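Local coordinates for protein putative alcohol dehydrogenase (Sinorhizobium meliloti, PDB 4J6F) that probably interconverts alcohols and carbonyl compounds with a nicotinamide cofactor, as a member of the medium-chain dehydrogenase/reductase family, at residues V64-T69 against M166-E171; C71-T76 against R363-F368; V115-A120 against G131-V136; D280-P285 against A305-V310; D289-L294 against K321-H326. One frame throughout, in Å; residues are numbered along the deposited sequence.

Interaction 1: V64-T69 against M166-E171; sequences VLIKVT and MALPAE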
# COMPACT_ATOMS: atom_id res chain seq x y z
N VAL A 64 30.65 10.17 -21.32
CA VAL A 64 31.64 11.20 -21.00
C VAL A 64 32.53 10.73 -19.85
O VAL A 64 32.21 9.75 -19.15
CB VAL A 64 30.99 12.54 -20.59
CG1 VAL A 64 30.41 13.25 -21.80
CG2 VAL A 64 29.94 12.33 -19.52
N LEU A 65 33.64 11.44 -19.66
CA LEU A 65 34.48 11.28 -18.47
C LEU A 65 34.55 12.58 -17.70
O LEU A 65 34.95 13.59 -18.26
CB LEU A 65 35.88 10.85 -18.86
CG LEU A 65 36.88 10.69 -17.72
CD1 LEU A 65 36.70 9.34 -17.06
CD2 LEU A 65 38.30 10.85 -18.25
N ILE A 66 34.15 12.57 -16.43
CA ILE A 66 34.19 13.82 -15.64
C ILE A 66 35.28 13.81 -14.59
O ILE A 66 35.65 12.76 -14.08
CB ILE A 66 32.84 14.15 -14.96
CG1 ILE A 66 32.43 13.06 -13.98
CG2 ILE A 66 31.76 14.40 -16.00
CD1 ILE A 66 31.18 13.40 -13.20
N LYS A 67 35.78 14.99 -14.27
CA LYS A 67 36.66 15.16 -13.14
C LYS A 67 35.79 15.52 -11.93
O LYS A 67 35.21 16.62 -11.87
CB LYS A 67 37.71 16.23 -13.42
CG LYS A 67 38.46 16.65 -12.18
CD LYS A 67 39.92 16.96 -12.41
CE LYS A 67 40.65 16.97 -11.07
NZ LYS A 67 41.73 17.98 -11.12
N VAL A 68 35.68 14.59 -10.98
CA VAL A 68 34.76 14.76 -9.85
C VAL A 68 35.20 15.90 -8.95
O VAL A 68 36.35 15.98 -8.56
CB VAL A 68 34.65 13.50 -8.97
CG1 VAL A 68 33.44 13.61 -8.06
CG2 VAL A 68 34.57 12.25 -9.83
N THR A 69 34.27 16.78 -8.62
CA THR A 69 34.62 17.91 -7.77
C THR A 69 33.95 17.79 -6.42
O THR A 69 34.47 18.32 -5.43
CB THR A 69 34.28 19.24 -8.44
OG1 THR A 69 32.94 19.18 -8.94
CG2 THR A 69 35.26 19.50 -9.61
N MSE A 166 35.16 9.87 -13.22
CA MSE A 166 34.06 8.93 -13.35
C MSE A 166 33.58 8.89 -14.77
O MSE A 166 33.45 9.94 -15.42
CB MSE A 166 32.94 9.36 -12.42
CG MSE A 166 31.83 8.32 -12.29
SE MSE A 166 30.33 9.18 -11.34
CE MSE A 166 28.91 7.97 -11.97
N ALA A 167 33.34 7.68 -15.26
CA ALA A 167 32.71 7.46 -16.56
C ALA A 167 31.20 7.37 -16.37
O ALA A 167 30.74 6.87 -15.35
CB ALA A 167 33.24 6.19 -17.20
N LEU A 168 30.42 7.85 -17.34
CA LEU A 168 28.96 7.74 -17.30
C LEU A 168 28.35 8.11 -18.63
O LEU A 168 28.96 8.87 -19.38
CB LEU A 168 28.36 8.64 -16.21
CG LEU A 168 28.54 10.13 -16.40
CD1 LEU A 168 27.26 10.86 -16.02
CD2 LEU A 168 29.71 10.62 -15.58
N PRO A 169 27.14 7.61 -18.94
CA PRO A 169 26.52 7.95 -20.22
C PRO A 169 26.28 9.45 -20.35
O PRO A 169 25.88 10.09 -19.37
CB PRO A 169 25.16 7.25 -20.15
CG PRO A 169 25.28 6.24 -19.06
CD PRO A 169 26.25 6.81 -18.09
N ALA A 170 26.50 9.98 -21.54
CA ALA A 170 26.25 11.39 -21.83
C ALA A 170 24.89 11.91 -21.34
O ALA A 170 24.85 12.94 -20.68
CB ALA A 170 26.44 11.68 -23.31
N GLU A 171 23.80 11.20 -21.64
CA GLU A 171 22.45 11.61 -21.18
C GLU A 171 22.39 11.86 -19.68
O GLU A 171 21.54 12.63 -19.21
CB GLU A 171 21.33 10.61 -21.53
CG GLU A 171 21.50 9.79 -22.79
CD GLU A 171 22.46 8.63 -22.59
OE1 GLU A 171 22.03 7.58 -22.05
OE2 GLU A 171 23.65 8.77 -22.99
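Val64, Leu65 and Ile66 pair with Leu168, Ala167 and Met166 in an antiparallel ladder of the GroES-like domain, the mostly beta half of medium-chain dehydrogenases. Two hydrogen-bonded pairs flank a non-hydrogen-bonded one. Val64 N gives to Leu168 O at 2.9 Å, and Leu168 N returns a bond to Val64 O; Ile66 N to Met166 O is nearly straight (169°), with Met166 N answering to Ile66 O. Between them, at Leu65 and Ala167, CA-H...O contacts close the gap: Ala167 CA lies 3.5 Å from Val64 O.

Apolar packing follows the alternation of the strands. Leu65 and Ala167 share one face, where the Leu65 side chain meets the backbone carbonyl of Met166. Val64, Ile66, Met166 and Leu168 share the other, which strand 133-140 covers through Val134 and Val136; aliphatic residues, two of them beta-branched, suit such a buried sheet surface. Val68 CG2 adds a contact to CB of Met166, a selenomethionine here. CG1 of Ile66 sits between its backbone N and carbonyl carbon (chi1 61°), which carries the extended branch across the Leu168 side chain at about a right angle, Ile66 CD1 ending 3.9 Å from Leu168 CD2.

Interaction 2: C71-T76 against R363-F368; sequences CGMNNT and RAQTDF
Met73, a selenomethionine here, and Phe368 interlock at the centre of this contact, Met73 CB lying 3.8 Å from Phe368 CD1. The selenium stands 5.2 Å from the centroid of the Phe368 ring, 47° off its normal: a Met-aromatic contact of oblique geometry. SE rests on Ala364 CB at 3.9 Å; past it the chain bends at chi3 (75°), turning the methyl CE onto Gln365, 3.8 Å from Gln365 CA. A long, flexible and polarisable side chain suits this place because it can follow the uneven surface of a helix, and the small Ala364 lets it come close.

Phe368 CG is anti to the backbone N (chi1 -179°), which sends the ring away from its own helix toward the backbone of Met73 and Asn74. Asn75 CA lies at the ring edge, in its plane, with Asn75 OD1 3.2 Å from Phe368 CZ and the amide turned steeply against the ring. Helix 361-370, from near the end of the chain, comes back against the junction of strand 63-72 and helix 75-82, both in the catalytic half of the enzyme.

Farther out, Lys371 donates to Asn75 OD1 and also makes a cation-pi contact with Phe368. Asn74 turns the other way, its ND2 bonded to Asp113 OD2, and Met73 pairs through its backbone with Leu377 of strand 376-380.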
# COMPACT_ATOMS: atom_id res chain seq x y z
N CYS A 71 30.94 14.84 -4.22
CA CYS A 71 30.03 13.68 -4.21
C CYS A 71 29.32 13.53 -2.86
O CYS A 71 29.97 13.40 -1.82
CB CYS A 71 30.77 12.38 -4.55
SG CYS A 71 29.62 11.01 -4.83
N GLY A 72 27.99 13.51 -2.88
CA GLY A 72 27.22 13.51 -1.64
C GLY A 72 26.99 12.12 -1.10
O GLY A 72 26.80 11.20 -1.88
N MSE A 73 26.98 11.98 0.22
CA MSE A 73 26.80 10.68 0.89
C MSE A 73 25.34 10.34 1.13
O MSE A 73 24.53 11.22 1.43
CB MSE A 73 27.53 10.66 2.22
CG MSE A 73 28.90 11.33 2.14
SE MSE A 73 29.86 11.01 3.83
CE MSE A 73 30.35 9.11 3.58
N ASN A 74 25.01 9.06 1.01
CA ASN A 74 23.65 8.55 1.21
C ASN A 74 23.62 7.24 2.01
O ASN A 74 24.60 6.50 2.06
CB ASN A 74 22.98 8.32 -0.14
CG ASN A 74 22.76 9.61 -0.88
OD1 ASN A 74 21.91 10.42 -0.52
ND2 ASN A 74 23.56 9.81 -1.91
N ASN A 75 22.47 6.95 2.62
CA ASN A 75 22.33 5.71 3.36
C ASN A 75 22.70 4.45 2.57
O ASN A 75 23.30 3.50 3.11
CB ASN A 75 20.91 5.62 3.91
CG ASN A 75 20.72 6.48 5.14
OD1 ASN A 75 21.67 7.05 5.66
ND2 ASN A 75 19.50 6.56 5.61
N THR A 76 22.36 4.45 1.29
CA THR A 76 22.62 3.29 0.46
C THR A 76 24.12 2.96 0.40
O THR A 76 24.46 1.79 0.27
CB THR A 76 22.00 3.47 -0.93
OG1 THR A 76 21.98 2.21 -1.59
CG2 THR A 76 22.77 4.48 -1.76
N ARG A 363 36.43 9.02 8.46
CA ARG A 363 35.90 10.05 9.35
C ARG A 363 34.55 10.53 8.82
O ARG A 363 33.61 10.71 9.59
CB ARG A 363 36.89 11.21 9.48
CG ARG A 363 36.59 12.16 10.62
CD ARG A 363 37.52 13.36 10.62
NE ARG A 363 36.84 14.58 10.17
CZ ARG A 363 37.11 15.24 9.05
NH1 ARG A 363 36.41 16.33 8.73
NH2 ARG A 363 38.08 14.82 8.24
N ALA A 364 34.47 10.70 7.49
CA ALA A 364 33.23 11.13 6.83
C ALA A 364 32.07 10.19 7.09
O ALA A 364 30.96 10.62 7.43
CB ALA A 364 33.45 11.27 5.35
N GLN A 365 32.30 8.89 6.93
CA GLN A 365 31.20 7.94 7.06
C GLN A 365 30.82 7.67 8.52
O GLN A 365 29.66 7.31 8.81
CB GLN A 365 31.49 6.65 6.32
CG GLN A 365 30.25 5.81 6.16
CD GLN A 365 30.26 5.03 4.89
OE1 GLN A 365 31.00 4.07 4.75
NE2 GLN A 365 29.45 5.46 3.93
N THR A 366 31.79 7.84 9.43
CA THR A 366 31.51 7.75 10.85
C THR A 366 30.56 8.88 11.21
O THR A 366 29.48 8.65 11.79
CB THR A 366 32.80 7.79 11.70
OG1 THR A 366 33.72 6.81 11.22
CG2 THR A 366 32.50 7.43 13.11
N ASP A 367 30.92 10.09 10.80
CA ASP A 367 30.04 11.23 10.99
C ASP A 367 28.71 11.03 10.30
O ASP A 367 27.67 11.38 10.85
CB ASP A 367 30.72 12.49 10.50
CG ASP A 367 31.78 12.98 11.45
OD1 ASP A 367 32.09 12.24 12.43
OD2 ASP A 367 32.30 14.09 11.24
N PHE A 368 28.74 10.44 9.11
CA PHE A 368 27.50 10.17 8.38
C PHE A 368 26.55 9.27 9.15
O PHE A 368 25.35 9.51 9.17
CB PHE A 368 27.78 9.56 7.03
CG PHE A 368 26.54 9.29 6.25
CD1 PHE A 368 25.87 10.32 5.61
CD2 PHE A 368 26.02 8.00 6.17
CE1 PHE A 368 24.71 10.09 4.90
CE2 PHE A 368 24.86 7.75 5.45
CZ PHE A 368 24.21 8.80 4.82

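Interaction 3: V115-A120 against G131-V136; sequences VGHIVA and GERVMV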
# COMPACT_ATOMS: atom_id res chain seq x y z
N VAL A 115 29.03 15.49 -8.73
CA VAL A 115 29.14 16.66 -9.58
C VAL A 115 30.58 16.71 -10.12
O VAL A 115 31.52 16.38 -9.39
CB VAL A 115 28.79 17.97 -8.82
CG1 VAL A 115 29.06 19.19 -9.68
CG2 VAL A 115 27.34 17.96 -8.37
N GLY A 116 30.75 17.12 -11.38
CA GLY A 116 32.09 17.30 -11.94
C GLY A 116 32.15 18.04 -13.27
O GLY A 116 31.15 18.61 -13.73
N HIS A 117 33.33 18.02 -13.89
CA HIS A 117 33.59 18.69 -15.16
C HIS A 117 33.98 17.67 -16.24
O HIS A 117 34.88 16.85 -16.03
CB HIS A 117 34.68 19.76 -14.97
CG HIS A 117 34.26 20.85 -14.03
ND1 HIS A 117 33.91 22.11 -14.47
CD2 HIS A 117 34.07 20.85 -12.69
CE1 HIS A 117 33.55 22.85 -13.43
NE2 HIS A 117 33.63 22.11 -12.34
N ILE A 118 33.28 17.69 -17.37
CA ILE A 118 33.57 16.76 -18.44
C ILE A 118 34.94 17.09 -19.00
O ILE A 118 35.18 18.21 -19.43
CB ILE A 118 32.54 16.86 -19.57
CG1 ILE A 118 31.12 16.60 -19.03
CG2 ILE A 118 32.90 15.91 -20.71
CD1 ILE A 118 30.07 16.48 -20.10
N VAL A 119 35.85 16.11 -18.99
CA VAL A 119 37.21 16.34 -19.47
C VAL A 119 37.55 15.52 -20.71
O VAL A 119 38.49 15.84 -21.42
CB VAL A 119 38.26 16.07 -18.37
CG1 VAL A 119 38.16 17.10 -17.26
CG2 VAL A 119 38.12 14.67 -17.80
N ALA A 120 36.80 14.46 -20.96
CA ALA A 120 37.03 13.58 -22.10
C ALA A 120 35.68 13.08 -22.58
O ALA A 120 34.73 12.99 -21.78
CB ALA A 120 37.90 12.41 -21.70
N GLY A 131 34.41 20.57 -20.77
CA GLY A 131 34.48 21.79 -19.98
C GLY A 131 33.22 22.12 -19.20
O GLY A 131 33.23 23.01 -18.36
N GLU A 132 32.13 21.40 -19.49
CA GLU A 132 30.84 21.62 -18.85
C GLU A 132 30.83 21.14 -17.40
O GLU A 132 31.47 20.14 -17.07
CB GLU A 132 29.74 20.91 -19.61
CG GLU A 132 29.13 21.75 -20.71
CD GLU A 132 28.28 20.94 -21.66
OE1 GLU A 132 27.80 19.85 -21.28
OE2 GLU A 132 28.09 21.40 -22.81
N ARG A 133 30.11 21.87 -16.56
CA ARG A 133 29.89 21.50 -15.17
C ARG A 133 28.59 20.70 -15.12
O ARG A 133 27.51 21.22 -15.43
CB ARG A 133 29.83 22.76 -14.30
CG ARG A 133 29.95 22.53 -12.80
CD ARG A 133 28.60 22.25 -12.13
NE ARG A 133 27.58 23.30 -12.32
CZ ARG A 133 27.28 24.25 -11.44
NH1 ARG A 133 26.33 25.14 -11.73
NH2 ARG A 133 27.91 24.31 -10.26
N VAL A 134 28.70 19.43 -14.76
CA VAL A 134 27.55 18.54 -14.75
C VAL A 134 27.19 17.95 -13.39
O VAL A 134 28.05 17.63 -12.56
CB VAL A 134 27.66 17.41 -15.78
CG1 VAL A 134 27.71 17.98 -17.19
CG2 VAL A 134 28.86 16.51 -15.49
N MSE A 135 25.88 17.82 -13.18
CA MSE A 135 25.33 17.04 -12.10
C MSE A 135 24.95 15.71 -12.69
O MSE A 135 24.18 15.66 -13.65
CB MSE A 135 24.08 17.75 -11.64
CG MSE A 135 23.56 17.15 -10.35
SE MSE A 135 21.77 17.90 -10.07
CE MSE A 135 20.83 16.22 -9.66
N VAL A 136 25.50 14.64 -12.14
CA VAL A 136 25.22 13.28 -12.59
C VAL A 136 23.85 12.79 -12.12
O VAL A 136 23.53 12.89 -10.93
CB VAL A 136 26.28 12.31 -12.06
CG1 VAL A 136 25.88 10.86 -12.30
CG2 VAL A 136 27.63 12.59 -12.70
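Gly116 and Val134 face each other as a hydrogen-bonded antiparallel pair, and both of their amides and both of their carbonyls are used across the strands: Gly116 N reaches Val134 O at 3.0 Å, and Val134 N reaches Gly116 O at 2.8 Å. Further along, Ile118 N gives to Glu132 O at 3.1 Å. Ile118 O in turn accepts from Gly131 N, in a bond of 2.8 Å that is almost straight at the hydrogen (170°). Gly131 has positive phi (97°), an angle at which a side chain would press on the carbonyl before it, so glycine suits the turn into the strand.

His117 and Arg133 form a non-hydrogen-bonded pair. The aliphatic part of Arg133 packs on the imidazole, with His117 CE1 3.7 Å from Arg133 CG, and Arg133 CA lies over one ring face, offset toward the rim. Their polar ends do not meet each other: Asp182 serves both, taking His117 NE2 on OD2 and Arg133 NH2 on OD1, while Leu180 O takes a second bond from NH2. Glu132 OE1 is engaged by Arg129. Away from the imidazole, Ile118 CD1 meets Val134 CG1 at 4.0 Å, the two side chains crossing at about a right angle.

The two strands make a beta hairpin in the GroES-like domain. Strand 63-72 pairs with the other edge of strand 113-121, where Val119 and Ala120 both face Leu65 in a classic beta bulge; strand 173-175 borders strand 133-140, and helix 182-185 packs on Val115 and Arg133.

Interaction 4: D280-P285 against A305-V310; sequences DLVGGP and AIAGPV
Val282 packs on Ala307 where two loops meet in the Rossmann-fold half of the enzyme. They leave the carboxyl ends of the neighbouring parallel strands 277-280 and 299-302, the side on which relatives of this family bind the dinucleotide. The loops are tied by backbone bonds: Ile306 N gives to Leu281 O at 3.1 Å, and Ala307 N to Val282 O at 3.0 Å, the latter in the carbonyl plane though bent at the hydrogen. Gly284 N to Gly308 O is a weak third bond.

What shapes the first loop is Asp280. CB leaves the end of the strand with CG anti to the backbone N (chi1 -174°), turning the carboxylate back over the loop. CB and CG lie beside the methyl CD1 of Leu290. OD1 then collects Gly283 N at 2.9 Å, on its syn side but tilted from the carboxylate plane, and Val282 N at 3.0 Å from well above that plane. Both come from the same face; the bond from Val282 N closes an Asx turn, and that from Gly283 N extends it to an Asx motif. Thr213 OG1 also bonds OD1, while OD2 takes the hydroxyl of Tyr300. Aspartate, short and with two acceptors, suits a strand end whose loop must curl tightly.

Gly283 and Gly284 both have positive phi, and at either a side chain would run into the facing loop, so glycine fits. Small alanines complete the fit: the Ala305 methyl lies against the Val282 carbonyl, and Val282 CG1 ends 3.5 Å from Ala307 CB.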
# COMPACT_ATOMS: atom_id res chain seq x y z
N ASP A 280 7.54 7.93 5.76
CA ASP A 280 8.27 7.27 6.83
C ASP A 280 9.68 6.91 6.40
O ASP A 280 9.87 6.24 5.38
CB ASP A 280 7.53 6.00 7.24
CG ASP A 280 8.13 5.32 8.43
OD1 ASP A 280 8.91 5.95 9.19
OD2 ASP A 280 7.81 4.14 8.63
N LEU A 281 10.67 7.34 7.17
CA LEU A 281 12.04 6.97 6.87
C LEU A 281 12.70 6.26 8.02
O LEU A 281 13.89 5.92 7.96
CB LEU A 281 12.83 8.19 6.44
CG LEU A 281 12.20 8.55 5.10
CD1 LEU A 281 11.98 10.06 4.95
CD2 LEU A 281 12.97 7.92 3.95
N VAL A 282 11.93 6.07 9.08
CA VAL A 282 12.38 5.38 10.28
C VAL A 282 11.86 3.95 10.43
O VAL A 282 12.63 3.04 10.67
CB VAL A 282 11.98 6.19 11.52
CG1 VAL A 282 12.51 5.55 12.78
CG2 VAL A 282 12.48 7.61 11.40
N GLY A 283 10.56 3.77 10.26
CA GLY A 283 9.94 2.47 10.48
C GLY A 283 10.12 1.98 11.90
O GLY A 283 10.01 2.76 12.86
N GLY A 284 10.39 0.69 12.04
CA GLY A 284 10.63 0.07 13.35
C GLY A 284 9.50 0.22 14.35
O GLY A 284 8.34 -0.04 14.04
N PRO A 285 9.83 0.67 15.58
CA PRO A 285 8.80 0.72 16.61
C PRO A 285 7.80 1.88 16.40
O PRO A 285 6.77 1.93 17.07
CB PRO A 285 9.61 0.91 17.89
CG PRO A 285 10.85 1.64 17.46
CD PRO A 285 11.06 1.37 15.98
N ALA A 305 13.99 2.52 6.15
CA ALA A 305 13.53 2.45 7.53
C ALA A 305 14.77 2.26 8.37
O ALA A 305 15.25 1.14 8.53
CB ALA A 305 12.56 1.29 7.72
N ILE A 306 15.25 3.31 8.98
CA ILE A 306 16.55 3.27 9.63
C ILE A 306 16.52 2.54 10.97
O ILE A 306 17.54 2.43 11.63
CB ILE A 306 17.13 4.68 9.76
CG1 ILE A 306 18.65 4.63 9.78
CG2 ILE A 306 16.57 5.40 10.96
CD1 ILE A 306 19.31 5.96 9.48
N ALA A 307 15.35 2.07 11.38
CA ALA A 307 15.15 1.66 12.79
C ALA A 307 14.58 0.27 13.23
O ALA A 307 14.50 0.06 14.44
CB ALA A 307 14.41 2.76 13.54
N GLY A 308 14.19 -0.68 12.38
CA GLY A 308 14.29 -0.67 10.95
C GLY A 308 13.14 -1.39 10.26
O GLY A 308 11.96 -1.21 10.61
N PRO A 309 13.48 -2.24 9.30
CA PRO A 309 12.60 -2.45 8.17
C PRO A 309 11.60 -3.59 8.31
O PRO A 309 10.70 -3.69 7.47
CB PRO A 309 13.59 -2.73 7.04
CG PRO A 309 14.82 -3.27 7.72
CD PRO A 309 14.68 -3.08 9.20
N VAL A 310 11.75 -4.44 9.32
CA VAL A 310 10.82 -5.54 9.52
C VAL A 310 9.80 -5.14 10.59
O VAL A 310 10.14 -5.00 11.76
CB VAL A 310 11.57 -6.84 9.89
CG1 VAL A 310 10.60 -7.97 10.26
CG2 VAL A 310 12.47 -7.27 8.75

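Interaction 5: D289-L294 against K321-H326; sequences DLLKIL and KQLELH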
# COMPACT_ATOMS: atom_id res chain seq x y z
N ASP A 289 2.27 3.23 15.07
CA ASP A 289 1.74 4.51 15.51
C ASP A 289 1.39 5.41 14.34
O ASP A 289 0.39 6.13 14.37
CB ASP A 289 2.71 5.20 16.47
CG ASP A 289 2.59 4.69 17.88
OD1 ASP A 289 1.67 3.89 18.18
OD2 ASP A 289 3.42 5.10 18.72
N LEU A 290 2.23 5.36 13.31
CA LEU A 290 2.00 6.15 12.12
C LEU A 290 0.69 5.76 11.44
O LEU A 290 -0.08 6.62 11.02
CB LEU A 290 3.17 5.99 11.17
CG LEU A 290 4.46 6.60 11.68
CD1 LEU A 290 5.59 6.14 10.79
CD2 LEU A 290 4.37 8.12 11.69
N LEU A 291 0.43 4.45 11.35
CA LEU A 291 -0.84 3.94 10.83
C LEU A 291 -2.03 4.37 11.68
O LEU A 291 -3.13 4.54 11.16
CB LEU A 291 -0.84 2.41 10.70
CG LEU A 291 0.23 1.70 9.87
CD1 LEU A 291 -0.09 0.21 9.83
CD2 LEU A 291 0.38 2.26 8.46
N LYS A 292 -1.81 4.56 12.98
CA LYS A 292 -2.86 5.05 13.87
C LYS A 292 -3.19 6.51 13.58
O LYS A 292 -4.37 6.89 13.51
CB LYS A 292 -2.46 4.88 15.33
CG LYS A 292 -2.39 3.44 15.81
CD LYS A 292 -1.92 3.37 17.26
CE LYS A 292 -2.83 4.14 18.21
NZ LYS A 292 -2.15 4.56 19.46
N ILE A 293 -2.15 7.32 13.40
CA ILE A 293 -2.24 8.76 13.17
C ILE A 293 -2.86 9.10 11.81
O ILE A 293 -3.64 10.03 11.69
CB ILE A 293 -0.85 9.41 13.29
CG1 ILE A 293 -0.42 9.46 14.76
CG2 ILE A 293 -0.81 10.79 12.67
CD1 ILE A 293 1.08 9.47 14.99
N LEU A 294 -2.48 8.32 10.81
CA LEU A 294 -2.94 8.49 9.45
C LEU A 294 -4.47 8.49 9.37
O LEU A 294 -5.13 7.61 9.95
CB LEU A 294 -2.35 7.37 8.60
CG LEU A 294 -2.30 7.54 7.09
CD1 LEU A 294 -1.77 8.91 6.70
CD2 LEU A 294 -1.43 6.44 6.49
N LYS A 321 -9.29 0.99 7.92
CA LYS A 321 -9.04 2.39 7.69
C LYS A 321 -8.94 2.76 6.21
O LYS A 321 -8.73 3.92 5.88
CB LYS A 321 -7.76 2.80 8.40
CG LYS A 321 -7.85 2.92 9.90
CD LYS A 321 -7.26 4.27 10.22
CE LYS A 321 -6.53 4.30 11.54
NZ LYS A 321 -5.80 5.59 11.51
N GLN A 322 -9.10 1.78 5.32
CA GLN A 322 -9.00 2.01 3.87
C GLN A 322 -7.64 2.57 3.44
O GLN A 322 -7.59 3.36 2.49
CB GLN A 322 -10.08 2.98 3.37
CG GLN A 322 -11.48 2.78 3.91
CD GLN A 322 -12.18 1.58 3.31
OE1 GLN A 322 -11.69 0.96 2.38
NE2 GLN A 322 -13.35 1.25 3.85
N LEU A 323 -6.56 2.18 4.12
CA LEU A 323 -5.22 2.76 3.88
C LEU A 323 -4.52 2.25 2.63
O LEU A 323 -4.86 1.18 2.12
CB LEU A 323 -4.30 2.55 5.10
CG LEU A 323 -4.77 3.13 6.44
CD1 LEU A 323 -3.71 3.00 7.52
CD2 LEU A 323 -5.19 4.60 6.30
N GLU A 324 -3.57 3.04 2.11
CA GLU A 324 -2.61 2.57 1.11
C GLU A 324 -1.23 2.68 1.69
O GLU A 324 -0.87 3.71 2.29
CB GLU A 324 -2.62 3.44 -0.14
CG GLU A 324 -3.98 3.73 -0.72
CD GLU A 324 -3.92 4.74 -1.85
OE1 GLU A 324 -2.88 4.80 -2.56
OE2 GLU A 324 -4.91 5.49 -2.03
N LEU A 325 -0.44 1.63 1.51
CA LEU A 325 0.98 1.65 1.83
C LEU A 325 1.75 1.56 0.54
O LEU A 325 1.44 0.72 -0.31
CB LEU A 325 1.34 0.45 2.69
CG LEU A 325 1.33 0.65 4.19
CD1 LEU A 325 0.00 1.17 4.68
CD2 LEU A 325 1.69 -0.66 4.86
N HIS A 326 2.75 2.43 0.37
CA HIS A 326 3.57 2.46 -0.84
C HIS A 326 5.02 2.35 -0.50
O HIS A 326 5.53 3.08 0.34
CB HIS A 326 3.37 3.75 -1.61
CG HIS A 326 2.02 3.90 -2.22
ND1 HIS A 326 1.61 3.17 -3.31
CD2 HIS A 326 0.97 4.69 -1.87
CE1 HIS A 326 0.37 3.50 -3.62
NE2 HIS A 326 -0.04 4.41 -2.76
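Three peptide carbonyls, of Leu291, Lys292 and Leu294, are flat groups receiving the one ammonium of Lys321 from different directions. NZ lies in the carbonyl plane of Leu291, 2.9 Å from Leu291 O; it stands above the plane of Lys292, 53° out of it and 2.8 Å from Lys292 O; and it meets Leu294 O nearly along the C=O axis. Lys321 is bent at chi2 and chi3, which brings NZ to the C-terminal end of helix 287-293. Two more flat groups meet within segment 321-326: His326 NE2 donates to the anti lone pair of Glu324 OE1, which lies slightly out of the imidazole plane.

Leucines fill the layer where this Rossmann-fold helix covers its sheet. Leu291 CD2 meets Leu325 CD1 at 4.0 Å, the side chains crossing at about a right angle, whereas Leu294 and Leu323 slide past each other in opposite directions. Strand 324-327 pairs antiparallel with a strand of the second subunit.

Carbonyls at a helix C-terminus carry partial negative charge, so lysine suits this place: three acceptors equal its N-H bonds in number, though crowded closer than a tetrahedral ammonium would ideally have them, and their field would probably favour its charged form.

Interactions 1 and 3 share one sheet of the GroES-like domain, their centres about 6 Å apart: strand 63-72 pairs on one edge with 165-169 and on the other with 113-121, and backbone bonds dominate both. Interaction 2 begins on the same strand but is a side-chain contact with a late helix. Interactions 1 and 2 are buried, 3, 4 and 5 partly so. Interactions 4 and 5, in the Rossmann half, both touch the second subunit; in interaction 4 a carboxylate shapes one loop from within while backbone bonds join the two, and in interaction 5 an ammonium gathers carbonyls across the contact. Asn75 packs on Ile306, so interaction 2 bridges toward interaction 4, whereas interactions 3 and 5 stand farthest apart.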